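PDB 1Z2Z: probable tRNA pseudouridine synthase D from Methanosarcina mazei, which probably converts uridine at position 13 of transfer RNA to pseudouridine, as a member of the TruD family of pseudouridine synthases. Local coordinates for residues V52-R57 and Q93-F98; A151-T156 and P394-G399; H183-A188 and R267-G272. One frame throughout, in Å; residues are numbered along the deposited sequence.

Interaction 1. Residues V52-R57 and Q93-F98; sequences VELTKR and QKISIF
Ile95 CG1 sits between its own backbone N and carbonyl carbon (chi1 64°), which turns it to Val52. CG1 meets Val52 CB at 4.1 Å, and the CG2 branch of Ile95 crosses to Leu54 CD2 at 3.9 Å. Gln93 has the same kind of first torsion (chi1 73°), and its chain then runs out alongside Leu54. Val52 CG2 meets the tip of Ile97, CD1, at 4.0 Å. Leu64 and Leu72 of helix 61-72 touch this same apolar group. The backbones pair as antiparallel strands of the mixed sheet in the pseudouridine synthase fold. Val52 with Ile95 and Leu54 with Gln93 are hydrogen-bonded pairs, and Glu53 with Lys94 is the non-hydrogen-bonded pair between them. Leu54 N to Gln93 O is 2.7 Å, while Val52 N to Ile95 O is 3.1 Å. At the Gln93 end a water lies 2.9 Å from Leu54 O and 3.0 Å from Gln93 OE1. On the other face of the sheet, Lys94 NZ forms a salt bridge with Glu43. The Gln93 side chain lies about 9 Å from that of Asp86, the predicted nucleophile.

Interaction 2. Residues A151-T156 and P394-G399; sequences ALLKKT and PKFEAG
Leu152 O, next to the Leu153 that packs on Phe396, is gripped twice by Thr156. Thr156 OG1 donates to Leu152 O at 2.7 Å, and Thr156 N reaches the same oxygen at 3.3 Å. The two donors come from opposite faces of the carbonyl plane. The hydroxyl also bonds to Thr19 OG1, so this turn of the helix is tied to the loop beside it. The contact with residues 394-399 has no hydrogen bond and rests on apolar packing. Phe396 and Leu153 carry it in equal measure. Phe396 CG lies between its backbone N and carbonyl carbon (chi1 63°), and the ring is laid against the helix. One face of the ring covers the helix backbone at the Leu153-Lys154 link. Leu153 C stands 4.0 Å above the ring plane, over the centre, and Lys154 N lies toward the rim. Leu153 CB makes a CH-pi contact over the same face, 3.8 Å from the Phe396 ring centroid and 29° off the ring normal. At the far end of the ring, Phe396 CZ meets Lys154 CB at 3.5 Å, where the lysine chain crosses it. Phe396 CZ also comes within 3.4 Å of Lys154 CA. Leu153 CD1 passes the ring and reaches Ala398 CB, also at 3.5 Å. Leu153 thus fills the angle between Phe396 and Ala398, and its side chain is buried further by Ala410 and by Tyr429 of helix 423-430. Lys395, Glu397 and Gly399 form backbone hydrogen bonds with Glu413, Val411 and Lys409, so residues 394-399 run as the outer partner of strand 408-417. The contact is helix-on-sheet packing at the surface: helix 146-163 lies against an antiparallel strand pair of the mixed sheet.

Interaction 3. Residues H183-A188 and R267-G272; sequences HLVGKA and RMFVHG
The aromatic contact is made by Val185 and Phe269. Val185 CG1 lies over one face of the Phe269 ring as a CH-pi contact, 3.9 Å from the ring centroid and 23° off the ring normal. It is offset toward the rim, on the CG and CD2 side. Val185 CB is on the same side of the ring, 3.6 Å from Phe269 CD2. The branch that covers the ring is the one anti to the Val185 backbone N (chi1 179°). Tyr201 meets the Phe269 ring edge-to-face. Val185 itself is enclosed further by Ala197 and Leu200 of helix 194-202. The second kind of contact is backbone against backbone. Gly186 CA makes a CA-H...O contact with Phe269 O at 3.6 Å, and Gly186 CA lies 4.1 Å from Val270 CA. At the other end of the contact, His183 CA and Gly272 CA are 4.2 Å apart. These two glycines have no side chains to hold the helices apart. The short helix segments therefore come to 6.6 Å axis to axis, and they cross almost at right angles, at -91°. This is a close glycine-mediated helix crossing within the mostly helical TRUD domain, which in this family is inserted into the pseudouridine synthase fold. It joins helix 182-191 to the start of the long helix 263-287. The last kind is plain van der Waals packing. His183 CB rests on Gly272 C at 3.8 Å. The His183 imidazole leads away from residues 267-272, and its ring meets Phe175 with the planes nearly perpendicular. The Val270 side chain starts off away from residues 183-188.

In the fold
Interactions 1 and 2 belong to the same mixed sheet but lie about 33 Å apart between centres. Interaction 1 is inside the sheet, between strands 49-57 and 90-98. Interaction 2 lays helix 146-163 against the sheet part formed by strands 398-400 and 408-417. Interaction 3 is far from both, about 36 and 37 Å between centres, and lies across the chain's centre from each. Interaction 1 closes first along the chain. Interaction 2 then brings together residues more than 230 positions apart, and interaction 3 is nested within that span. The chain thus leaves the sheet, builds a helical body, and returns to it. This fits a TRUD domain inserted in the catalytic fold.

Interaction 1. Residues V52-R57 and Q93-F98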
ATOM      1  N   VAL A  52      -3.993  18.539 -19.077  1.00 19.53           N
ATOM      2  CA  VAL A  52      -2.649  18.298 -19.566  1.00 21.18           C
ATOM      3  C   VAL A  52      -2.001  17.005 -19.119  1.00 20.56           C
ATOM      4  O   VAL A  52      -2.213  16.542 -18.001  1.00 19.84           O
ATOM      5  CB  VAL A  52      -1.734  19.449 -19.111  1.00 23.16           C
ATOM      6  CG1 VAL A  52      -0.432  19.411 -19.877  1.00 27.27           C
ATOM      7  CG2 VAL A  52      -2.440  20.779 -19.299  1.00 21.00           C
ATOM      8  N   GLU A  53      -1.188  16.437 -19.999  1.00 22.00           N
ATOM      9  CA  GLU A  53      -0.461  15.215 -19.686  1.00 22.78           C
ATOM     10  C   GLU A  53       0.859  15.688 -19.105  1.00 23.72           C
ATOM     11  O   GLU A  53       1.623  16.378 -19.772  1.00 25.59           O
ATOM     12  CB  GLU A  53      -0.198  14.410 -20.944  1.00 22.46           C
ATOM     13  CG  GLU A  53       0.516  13.122 -20.675  1.00 26.27           C
ATOM     14  CD  GLU A  53       0.960  12.449 -21.950  1.00 28.83           C
ATOM     15  OE1 GLU A  53       2.169  12.513 -22.257  1.00 30.57           O
ATOM     16  OE2 GLU A  53       0.095  11.876 -22.653  1.00 31.05           O
ATOM     17  N   LEU A  54       1.102  15.328 -17.856  1.00 23.20           N
ATOM     18  CA  LEU A  54       2.302  15.709 -17.146  1.00 23.04           C
ATOM     19  C   LEU A  54       3.349  14.600 -17.180  1.00 24.43           C
ATOM     20  O   LEU A  54       3.059  13.454 -16.845  1.00 26.23           O
ATOM     21  CB  LEU A  54       1.935  16.037 -15.699  1.00 22.32           C
ATOM     22  CG  LEU A  54       3.045  16.256 -14.668  1.00 23.57           C
ATOM     23  CD1 LEU A  54       3.990  17.346 -15.155  1.00 21.81           C
ATOM     24  CD2 LEU A  54       2.408  16.632 -13.316  1.00 18.47           C
ATOM     25  N   THR A  55       4.561  14.934 -17.612  1.00 25.39           N
ATOM     26  CA  THR A  55       5.641  13.956 -17.658  1.00 24.23           C
ATOM     27  C   THR A  55       6.725  14.591 -16.841  1.00 21.75           C
ATOM     28  O   THR A  55       7.178  15.681 -17.159  1.00 22.10           O
ATOM     29  CB  THR A  55       6.152  13.722 -19.080  1.00 25.76           C
ATOM     30  OG1 THR A  55       5.049  13.407 -19.946  1.00 28.82           O
ATOM     31  CG2 THR A  55       7.143  12.562 -19.087  1.00 23.86           C
ATOM     32  N   LYS A  56       7.130  13.918 -15.778  1.00 21.17           N
ATOM     33  CA  LYS A  56       8.135  14.479 -14.910  1.00 20.04           C
ATOM     34  C   LYS A  56       9.276  13.514 -14.625  1.00 22.24           C
ATOM     35  O   LYS A  56       9.098  12.299 -14.602  1.00 22.59           O
ATOM     36  CB  LYS A  56       7.481  14.962 -13.611  1.00 19.95           C
ATOM     37  CG  LYS A  56       6.906  13.875 -12.712  1.00 18.17           C
ATOM     38  CD  LYS A  56       6.125  14.494 -11.566  1.00 17.68           C
ATOM     39  CE  LYS A  56       6.240  13.646 -10.321  1.00 18.19           C
ATOM     40  NZ  LYS A  56       6.098  12.214 -10.656  1.00 19.49           N
ATOM     41  N   ARG A  57      10.459  14.072 -14.419  1.00 23.83           N
ATOM     42  CA  ARG A  57      11.625  13.266 -14.164  1.00 25.76           C
ATOM     43  C   ARG A  57      12.235  13.669 -12.847  1.00 26.83           C
ATOM     44  O   ARG A  57      12.704  14.798 -12.678  1.00 28.47           O
ATOM     45  CB  ARG A  57      12.632  13.455 -15.295  1.00 27.55           C
ATOM     46  CG  ARG A  57      13.913  12.685 -15.107  1.00 31.82           C
ATOM     47  CD  ARG A  57      14.835  12.778 -16.325  1.00 35.41           C
ATOM     48  NE  ARG A  57      16.037  11.943 -16.151  1.00 38.60           N
ATOM     49  CZ  ARG A  57      16.977  12.145 -15.223  1.00 37.78           C
ATOM     50  NH1 ARG A  57      18.014  11.322 -15.150  1.00 36.24           N
ATOM     51  NH2 ARG A  57      16.893  13.173 -14.377  1.00 33.52           N
ATOM     52  N   GLN A  93       1.296  11.278 -16.418  1.00 19.43           N
ATOM     53  CA  GLN A  93      -0.044  11.225 -15.831  1.00 18.39           C
ATOM     54  C   GLN A  93      -0.906  12.370 -16.335  1.00 20.63           C
ATOM     55  O   GLN A  93      -0.400  13.327 -16.919  1.00 18.91           O
ATOM     56  CB  GLN A  93       0.017  11.339 -14.317  1.00 16.04           C
ATOM     57  CG  GLN A  93       0.363  12.728 -13.843  1.00 16.23           C
ATOM     58  CD  GLN A  93       0.660  12.760 -12.372  1.00 15.48           C
ATOM     59  OE1 GLN A  93       1.733  13.194 -11.939  1.00 12.79           O
ATOM     60  NE2 GLN A  93      -0.284  12.285 -11.587  1.00 18.40           N
ATOM     61  N   LYS A  94      -2.215  12.281 -16.098  1.00 20.00           N
ATOM     62  CA  LYS A  94      -3.119  13.334 -16.533  1.00 17.64           C
ATOM     63  C   LYS A  94      -3.396  14.286 -15.361  1.00 16.65           C
ATOM     64  O   LYS A  94      -3.493  13.857 -14.217  1.00 15.76           O
ATOM     65  CB  LYS A  94      -4.413  12.714 -17.064  1.00 20.53           C
ATOM     66  CG  LYS A  94      -5.557  13.701 -17.258  1.00 21.13           C
ATOM     67  CD  LYS A  94      -6.780  13.038 -17.891  1.00 18.05           C
ATOM     68  CE  LYS A  94      -6.472  12.566 -19.301  1.00 21.41           C
ATOM     69  NZ  LYS A  94      -7.640  11.978 -20.034  1.00 19.44           N
ATOM     70  N   ILE A  95      -3.465  15.581 -15.640  1.00 14.47           N
ATOM     71  CA  ILE A  95      -3.743  16.556 -14.600  1.00 13.68           C
ATOM     72  C   ILE A  95      -4.714  17.597 -15.133  1.00 13.41           C
ATOM     73  O   ILE A  95      -5.021  17.632 -16.333  1.00 14.13           O
ATOM     74  CB  ILE A  95      -2.466  17.291 -14.114  1.00 14.90           C
ATOM     75  CG1 ILE A  95      -1.865  18.127 -15.245  1.00 16.65           C
ATOM     76  CG2 ILE A  95      -1.456  16.293 -13.568  1.00 13.09           C
ATOM     77  CD1 ILE A  95      -0.842  19.187 -14.741  1.00 12.70           C
ATOM     78  N   SER A  96      -5.224  18.433 -14.249  1.00 11.50           N
ATOM     79  CA  SER A  96      -6.131  19.473 -14.701  1.00 13.14           C
ATOM     80  C   SER A  96      -5.669  20.794 -14.121  1.00 14.55           C
ATOM     81  O   SER A  96      -5.132  20.851 -13.010  1.00 13.95           O
ATOM     82  CB  SER A  96      -7.572  19.183 -14.275  1.00  9.80           C
ATOM     83  OG  SER A  96      -7.728  19.378 -12.882  1.00 11.65           O
ATOM     84  N   ILE A  97      -5.877  21.851 -14.895  1.00 15.30           N
ATOM     85  CA  ILE A  97      -5.484  23.192 -14.495  1.00 16.75           C
ATOM     86  C   ILE A  97      -6.638  24.128 -14.750  1.00 17.52           C
ATOM     87  O   ILE A  97      -7.124  24.244 -15.879  1.00 15.48           O
ATOM     88  CB  ILE A  97      -4.278  23.690 -15.308  1.00 18.54           C
ATOM     89  CG1 ILE A  97      -3.133  22.664 -15.246  1.00 18.65           C
ATOM     90  CG2 ILE A  97      -3.837  25.035 -14.767  1.00 20.16           C
ATOM     91  CD1 ILE A  97      -1.914  23.046 -16.060  1.00 19.48           C
ATOM     92  N   PHE A  98      -7.066  24.805 -13.695  1.00 18.46           N
ATOM     93  CA  PHE A  98      -8.194  25.709 -13.787  1.00 21.25           C
ATOM     94  C   PHE A  98      -7.904  27.018 -14.482  1.00 24.69           C
ATOM     95  O   PHE A  98      -6.879  27.675 -14.248  1.00 24.58           O
ATOM     96  CB  PHE A  98      -8.755  25.995 -12.387  1.00 20.90           C
ATOM     97  CG  PHE A  98      -9.814  27.067 -12.353  1.00 18.48           C
ATOM     98  CD1 PHE A  98      -9.608  28.240 -11.651  1.00 19.01           C
ATOM     99  CD2 PHE A  98     -11.025  26.895 -13.012  1.00 19.06           C
ATOM    100  CE1 PHE A  98     -10.607  29.228 -11.596  1.00 20.53           C
ATOM    101  CE2 PHE A  98     -12.024  27.881 -12.960  1.00 18.04           C
ATOM    102  CZ  PHE A  98     -11.813  29.042 -12.257  1.00 14.67           C
TER
HETATM  103  O   HOH W   1       3.497  12.371 -14.232  1.00 33.82           O

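Interaction 2. Residues A151-T156 and P394-G399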
ATOM      1  N   ALA A 151      16.217 -17.101 -16.837  1.00 59.91           N
ATOM      2  CA  ALA A 151      15.609 -18.369 -16.470  1.00 58.91           C
ATOM      3  C   ALA A 151      15.022 -18.244 -15.066  1.00 58.30           C
ATOM      4  O   ALA A 151      13.987 -18.829 -14.763  1.00 58.33           O
ATOM      5  CB  ALA A 151      16.650 -19.477 -16.513  1.00 56.80           C
ATOM      6  N   LEU A 152      15.687 -17.476 -14.214  1.00 58.03           N
ATOM      7  CA  LEU A 152      15.212 -17.285 -12.854  1.00 59.24           C
ATOM      8  C   LEU A 152      13.914 -16.487 -12.912  1.00 59.50           C
ATOM      9  O   LEU A 152      13.022 -16.667 -12.084  1.00 59.64           O
ATOM     10  CB  LEU A 152      16.265 -16.529 -12.033  1.00 59.47           C
ATOM     11  CG  LEU A 152      16.301 -16.709 -10.505  1.00 59.95           C
ATOM     12  CD1 LEU A 152      17.526 -16.002  -9.949  1.00 59.68           C
ATOM     13  CD2 LEU A 152      15.035 -16.168  -9.858  1.00 60.01           C
ATOM     14  N   LEU A 153      13.817 -15.606 -13.903  1.00 60.03           N
ATOM     15  CA  LEU A 153      12.637 -14.768 -14.089  1.00 60.74           C
ATOM     16  C   LEU A 153      11.453 -15.568 -14.619  1.00 61.33           C
ATOM     17  O   LEU A 153      10.324 -15.411 -14.149  1.00 60.93           O
ATOM     18  CB  LEU A 153      12.947 -13.629 -15.068  1.00 59.87           C
ATOM     19  CG  LEU A 153      13.800 -12.454 -14.570  1.00 60.70           C
ATOM     20  CD1 LEU A 153      14.288 -11.637 -15.755  1.00 59.64           C
ATOM     21  CD2 LEU A 153      12.983 -11.584 -13.617  1.00 59.87           C
ATOM     22  N   LYS A 154      11.720 -16.429 -15.597  1.00 61.46           N
ATOM     23  CA  LYS A 154      10.676 -17.241 -16.206  1.00 61.73           C
ATOM     24  C   LYS A 154      10.012 -18.158 -15.194  1.00 60.64           C
ATOM     25  O   LYS A 154       8.805 -18.389 -15.256  1.00 59.81           O
ATOM     26  CB  LYS A 154      11.250 -18.068 -17.364  1.00 63.04           C
ATOM     27  CG  LYS A 154      10.188 -18.803 -18.192  1.00 65.37           C
ATOM     28  CD  LYS A 154       9.824 -20.169 -17.599  1.00 66.47           C
ATOM     29  CE  LYS A 154       8.459 -20.665 -18.090  1.00 66.06           C
ATOM     30  NZ  LYS A 154       7.328 -19.872 -17.501  1.00 64.89           N
ATOM     31  N   LYS A 155      10.802 -18.679 -14.263  1.00 60.03           N
ATOM     32  CA  LYS A 155      10.267 -19.573 -13.250  1.00 60.40           C
ATOM     33  C   LYS A 155       9.406 -18.778 -12.268  1.00 59.23           C
ATOM     34  O   LYS A 155       8.275 -19.170 -11.969  1.00 59.55           O
ATOM     35  CB  LYS A 155      11.405 -20.290 -12.506  1.00 61.66           C
ATOM     36  CG  LYS A 155      11.139 -21.774 -12.216  1.00 62.54           C
ATOM     37  CD  LYS A 155      12.145 -22.350 -11.217  1.00 64.16           C
ATOM     38  CE  LYS A 155      11.995 -23.867 -11.044  1.00 64.23           C
ATOM     39  NZ  LYS A 155      10.628 -24.307 -10.632  1.00 64.24           N
ATOM     40  N   THR A 156       9.930 -17.656 -11.782  1.00 57.63           N
ATOM     41  CA  THR A 156       9.190 -16.828 -10.837  1.00 56.86           C
ATOM     42  C   THR A 156       7.884 -16.366 -11.471  1.00 55.54           C
ATOM     43  O   THR A 156       6.863 -16.256 -10.796  1.00 55.85           O
ATOM     44  CB  THR A 156       9.997 -15.576 -10.412  1.00 57.98           C
ATOM     45  OG1 THR A 156      11.342 -15.951 -10.077  1.00 57.80           O
ATOM     46  CG2 THR A 156       9.345 -14.918  -9.197  1.00 55.47           C
ATOM     47  N   PRO A 394       2.831 -10.062 -15.291  1.00 49.90           N
ATOM     48  CA  PRO A 394       4.093  -9.428 -15.680  1.00 52.16           C
ATOM     49  C   PRO A 394       4.789 -10.002 -16.902  1.00 54.04           C
ATOM     50  O   PRO A 394       4.490 -11.112 -17.336  1.00 54.18           O
ATOM     51  CB  PRO A 394       4.940  -9.543 -14.413  1.00 52.48           C
ATOM     52  CG  PRO A 394       4.444 -10.800 -13.791  1.00 51.58           C
ATOM     53  CD  PRO A 394       2.953 -10.698 -13.967  1.00 50.63           C
ATOM     54  N   LYS A 395       5.709  -9.212 -17.454  1.00 56.62           N
ATOM     55  CA  LYS A 395       6.499  -9.578 -18.630  1.00 58.95           C
ATOM     56  C   LYS A 395       7.957  -9.207 -18.334  1.00 60.60           C
ATOM     57  O   LYS A 395       8.322  -8.033 -18.356  1.00 60.25           O
ATOM     58  CB  LYS A 395       5.992  -8.808 -19.855  1.00 58.87           C
ATOM     59  CG  LYS A 395       4.542  -9.118 -20.225  1.00 60.07           C
ATOM     60  CD  LYS A 395       3.964  -8.130 -21.250  1.00 60.69           C
ATOM     61  CE  LYS A 395       3.652  -6.766 -20.619  1.00 61.88           C
ATOM     62  NZ  LYS A 395       3.034  -5.785 -21.572  1.00 59.80           N
ATOM     63  N   PHE A 396       8.783 -10.213 -18.054  1.00 63.27           N
ATOM     64  CA  PHE A 396      10.187  -9.984 -17.726  1.00 64.28           C
ATOM     65  C   PHE A 396      11.093  -9.846 -18.945  1.00 63.53           C
ATOM     66  O   PHE A 396      10.714 -10.175 -20.070  1.00 62.92           O
ATOM     67  CB  PHE A 396      10.695 -11.108 -16.816  1.00 67.31           C
ATOM     68  CG  PHE A 396      10.663 -12.461 -17.456  1.00 70.72           C
ATOM     69  CD1 PHE A 396      11.733 -12.901 -18.230  1.00 71.92           C
ATOM     70  CD2 PHE A 396       9.543 -13.277 -17.330  1.00 71.33           C
ATOM     71  CE1 PHE A 396      11.685 -14.130 -18.877  1.00 73.20           C
ATOM     72  CE2 PHE A 396       9.484 -14.505 -17.972  1.00 72.87           C
ATOM     73  CZ  PHE A 396      10.558 -14.936 -18.747  1.00 73.37           C
ATOM     74  N   GLU A 397      12.300  -9.356 -18.691  1.00 63.28           N
ATOM     75  CA  GLU A 397      13.312  -9.120 -19.713  1.00 62.10           C
ATOM     76  C   GLU A 397      14.649  -9.052 -18.972  1.00 60.84           C
ATOM     77  O   GLU A 397      14.902  -8.105 -18.225  1.00 60.98           O
ATOM     78  CB  GLU A 397      13.018  -7.785 -20.412  1.00 63.64           C
ATOM     79  CG  GLU A 397      14.065  -7.302 -21.415  1.00 64.91           C
ATOM     80  CD  GLU A 397      13.949  -7.988 -22.764  1.00 65.51           C
ATOM     81  OE1 GLU A 397      12.825  -8.049 -23.307  1.00 64.73           O
ATOM     82  OE2 GLU A 397      14.987  -8.447 -23.284  1.00 65.64           O
ATOM     83  N   ALA A 398      15.495 -10.059 -19.161  1.00 58.97           N
ATOM     84  CA  ALA A 398      16.784 -10.085 -18.485  1.00 57.26           C
ATOM     85  C   ALA A 398      17.897  -9.656 -19.416  1.00 56.26           C
ATOM     86  O   ALA A 398      17.690  -9.468 -20.616  1.00 55.62           O
ATOM     87  CB  ALA A 398      17.070 -11.474 -17.938  1.00 57.28           C
ATOM     88  N   GLY A 399      19.084  -9.503 -18.848  1.00 55.24           N
ATOM     89  CA  GLY A 399      20.216  -9.095 -19.641  1.00 55.90           C
ATOM     90  C   GLY A 399      21.346  -8.576 -18.785  1.00 56.23           C
ATOM     91  O   GLY A 399      21.318  -8.680 -17.558  1.00 54.37           O
TER

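Interaction 3. Residues H183-A188 and R267-G272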
ATOM      1  N   HIS A 183      -0.322  -0.850  13.197  1.00 51.36           N
ATOM      2  CA  HIS A 183      -0.667  -2.180  13.697  1.00 50.74           C
ATOM      3  C   HIS A 183      -0.216  -2.384  15.132  1.00 50.29           C
ATOM      4  O   HIS A 183      -0.855  -3.102  15.900  1.00 49.84           O
ATOM      5  CB  HIS A 183      -0.046  -3.266  12.804  1.00 51.07           C
ATOM      6  CG  HIS A 183       1.454  -3.327  12.855  1.00 51.68           C
ATOM      7  ND1 HIS A 183       2.136  -4.265  13.599  1.00 52.30           N
ATOM      8  CD2 HIS A 183       2.398  -2.608  12.204  1.00 52.36           C
ATOM      9  CE1 HIS A 183       3.435  -4.126  13.400  1.00 50.89           C
ATOM     10  NE2 HIS A 183       3.621  -3.127  12.557  1.00 51.29           N
ATOM     11  N   LEU A 184       0.888  -1.752  15.496  1.00 51.04           N
ATOM     12  CA  LEU A 184       1.403  -1.877  16.850  1.00 51.47           C
ATOM     13  C   LEU A 184       0.504  -1.135  17.823  1.00 50.25           C
ATOM     14  O   LEU A 184       0.409  -1.498  18.991  1.00 51.19           O
ATOM     15  CB  LEU A 184       2.823  -1.313  16.925  1.00 52.45           C
ATOM     16  CG  LEU A 184       3.867  -2.011  16.043  1.00 52.49           C
ATOM     17  CD1 LEU A 184       5.153  -1.202  16.052  1.00 52.61           C
ATOM     18  CD2 LEU A 184       4.108  -3.426  16.551  1.00 51.28           C
ATOM     19  N   VAL A 185      -0.161  -0.095  17.335  1.00 48.64           N
ATOM     20  CA  VAL A 185      -1.045   0.695  18.175  1.00 48.17           C
ATOM     21  C   VAL A 185      -2.433   0.065  18.224  1.00 47.60           C
ATOM     22  O   VAL A 185      -3.073   0.024  19.276  1.00 46.18           O
ATOM     23  CB  VAL A 185      -1.142   2.139  17.645  1.00 48.22           C
ATOM     24  CG1 VAL A 185      -2.078   2.963  18.511  1.00 47.36           C
ATOM     25  CG2 VAL A 185       0.242   2.763  17.624  1.00 48.93           C
ATOM     26  N   GLY A 186      -2.883  -0.435  17.077  1.00 47.54           N
ATOM     27  CA  GLY A 186      -4.187  -1.063  17.000  1.00 48.44           C
ATOM     28  C   GLY A 186      -4.251  -2.323  17.842  1.00 49.33           C
ATOM     29  O   GLY A 186      -5.327  -2.762  18.250  1.00 47.53           O
ATOM     30  N   LYS A 187      -3.092  -2.909  18.109  1.00 50.63           N
ATOM     31  CA  LYS A 187      -3.041  -4.127  18.900  1.00 52.81           C
ATOM     32  C   LYS A 187      -3.202  -3.828  20.385  1.00 52.96           C
ATOM     33  O   LYS A 187      -3.815  -4.607  21.112  1.00 53.56           O
ATOM     34  CB  LYS A 187      -1.722  -4.865  18.657  1.00 54.45           C
ATOM     35  CG  LYS A 187      -1.640  -6.215  19.351  1.00 56.03           C
ATOM     36  CD  LYS A 187      -0.264  -6.845  19.205  1.00 56.57           C
ATOM     37  CE  LYS A 187      -0.158  -8.125  20.028  1.00 55.70           C
ATOM     38  NZ  LYS A 187       1.240  -8.638  20.075  1.00 56.91           N
ATOM     39  N   ALA A 188      -2.660  -2.700  20.833  1.00 52.55           N
ATOM     40  CA  ALA A 188      -2.763  -2.327  22.235  1.00 53.69           C
ATOM     41  C   ALA A 188      -4.187  -1.905  22.585  1.00 55.49           C
ATOM     42  O   ALA A 188      -4.709  -2.263  23.643  1.00 55.90           O
ATOM     43  CB  ALA A 188      -1.793  -1.201  22.553  1.00 53.60           C
ATOM     44  N   ARG A 267      -8.910   5.775  12.979  1.00 70.49           N
ATOM     45  CA  ARG A 267      -9.267   4.391  12.758  1.00 68.22           C
ATOM     46  C   ARG A 267      -8.190   3.614  11.991  1.00 67.66           C
ATOM     47  O   ARG A 267      -8.352   2.423  11.723  1.00 66.92           O
ATOM     48  CB  ARG A 267     -10.611   4.320  12.021  1.00 67.45           C
ATOM     49  CG  ARG A 267     -11.706   5.176  12.653  1.00 64.41           C
ATOM     50  CD  ARG A 267     -13.080   4.898  12.047  1.00 61.90           C
ATOM     51  NE  ARG A 267     -13.699   3.704  12.614  1.00 59.79           N
ATOM     52  CZ  ARG A 267     -14.004   2.613  11.922  1.00 58.44           C
ATOM     53  NH1 ARG A 267     -13.751   2.553  10.621  1.00 56.95           N
ATOM     54  NH2 ARG A 267     -14.556   1.577  12.540  1.00 58.32           N
HETATM   55  N   MSE A 268      -7.089   4.278  11.636  1.00 67.69           N
HETATM   56  CA  MSE A 268      -6.008   3.604  10.908  1.00 66.56           C
HETATM   57  C   MSE A 268      -5.327   2.561  11.785  1.00 62.66           C
HETATM   58  O   MSE A 268      -4.954   1.484  11.319  1.00 62.18           O
HETATM   59  CB  MSE A 268      -4.956   4.603  10.418  1.00 71.23           C
HETATM   60  CG  MSE A 268      -5.398   5.490   9.259  1.00 78.06           C
HETATM   61 SE   MSE A 268      -3.860   6.353   8.383  1.00 88.18          SE
HETATM   62  CE  MSE A 268      -4.053   5.616   6.581  1.00 83.68           C
ATOM     63  N   PHE A 269      -5.162   2.876  13.061  1.00 57.96           N
ATOM     64  CA  PHE A 269      -4.531   1.937  13.962  1.00 53.91           C
ATOM     65  C   PHE A 269      -5.239   0.586  13.917  1.00 51.85           C
ATOM     66  O   PHE A 269      -4.635  -0.415  13.530  1.00 50.51           O
ATOM     67  CB  PHE A 269      -4.540   2.493  15.378  1.00 52.20           C
ATOM     68  CG  PHE A 269      -3.989   3.877  15.470  1.00 52.55           C
ATOM     69  CD1 PHE A 269      -4.754   4.906  15.996  1.00 52.26           C
ATOM     70  CD2 PHE A 269      -2.696   4.155  15.046  1.00 53.10           C
ATOM     71  CE1 PHE A 269      -4.249   6.198  16.078  1.00 52.05           C
ATOM     72  CE2 PHE A 269      -2.183   5.446  15.126  1.00 52.28           C
ATOM     73  CZ  PHE A 269      -2.957   6.465  15.652  1.00 51.74           C
ATOM     74  N   VAL A 270      -6.517   0.555  14.293  1.00 49.69           N
ATOM     75  CA  VAL A 270      -7.271  -0.701  14.302  1.00 47.38           C
ATOM     76  C   VAL A 270      -7.221  -1.386  12.931  1.00 46.75           C
ATOM     77  O   VAL A 270      -7.062  -2.607  12.850  1.00 45.39           O
ATOM     78  CB  VAL A 270      -8.769  -0.490  14.743  1.00 47.46           C
ATOM     79  CG1 VAL A 270      -9.552  -1.789  14.587  1.00 46.32           C
ATOM     80  CG2 VAL A 270      -8.841  -0.038  16.211  1.00 45.02           C
ATOM     81  N   HIS A 271      -7.341  -0.602  11.859  1.00 46.06           N
ATOM     82  CA  HIS A 271      -7.297  -1.140  10.497  1.00 45.60           C
ATOM     83  C   HIS A 271      -5.920  -1.748  10.224  1.00 46.36           C
ATOM     84  O   HIS A 271      -5.779  -2.708   9.453  1.00 46.52           O
ATOM     85  CB  HIS A 271      -7.609  -0.034   9.480  1.00 43.41           C
ATOM     86  CG  HIS A 271      -7.501  -0.470   8.052  1.00 42.32           C
ATOM     87  ND1 HIS A 271      -6.292  -0.693   7.428  1.00 43.44           N
ATOM     88  CD2 HIS A 271      -8.450  -0.702   7.113  1.00 42.93           C
ATOM     89  CE1 HIS A 271      -6.500  -1.039   6.171  1.00 43.28           C
ATOM     90  NE2 HIS A 271      -7.803  -1.052   5.953  1.00 41.76           N
ATOM     91  N   GLY A 272      -4.902  -1.182  10.859  1.00 46.44           N
ATOM     92  CA  GLY A 272      -3.565  -1.711  10.691  1.00 46.40           C
ATOM     93  C   GLY A 272      -3.547  -3.107  11.284  1.00 46.41           C
ATOM     94  O   GLY A 272      -3.335  -4.082  10.561  1.00 46.87           O
TER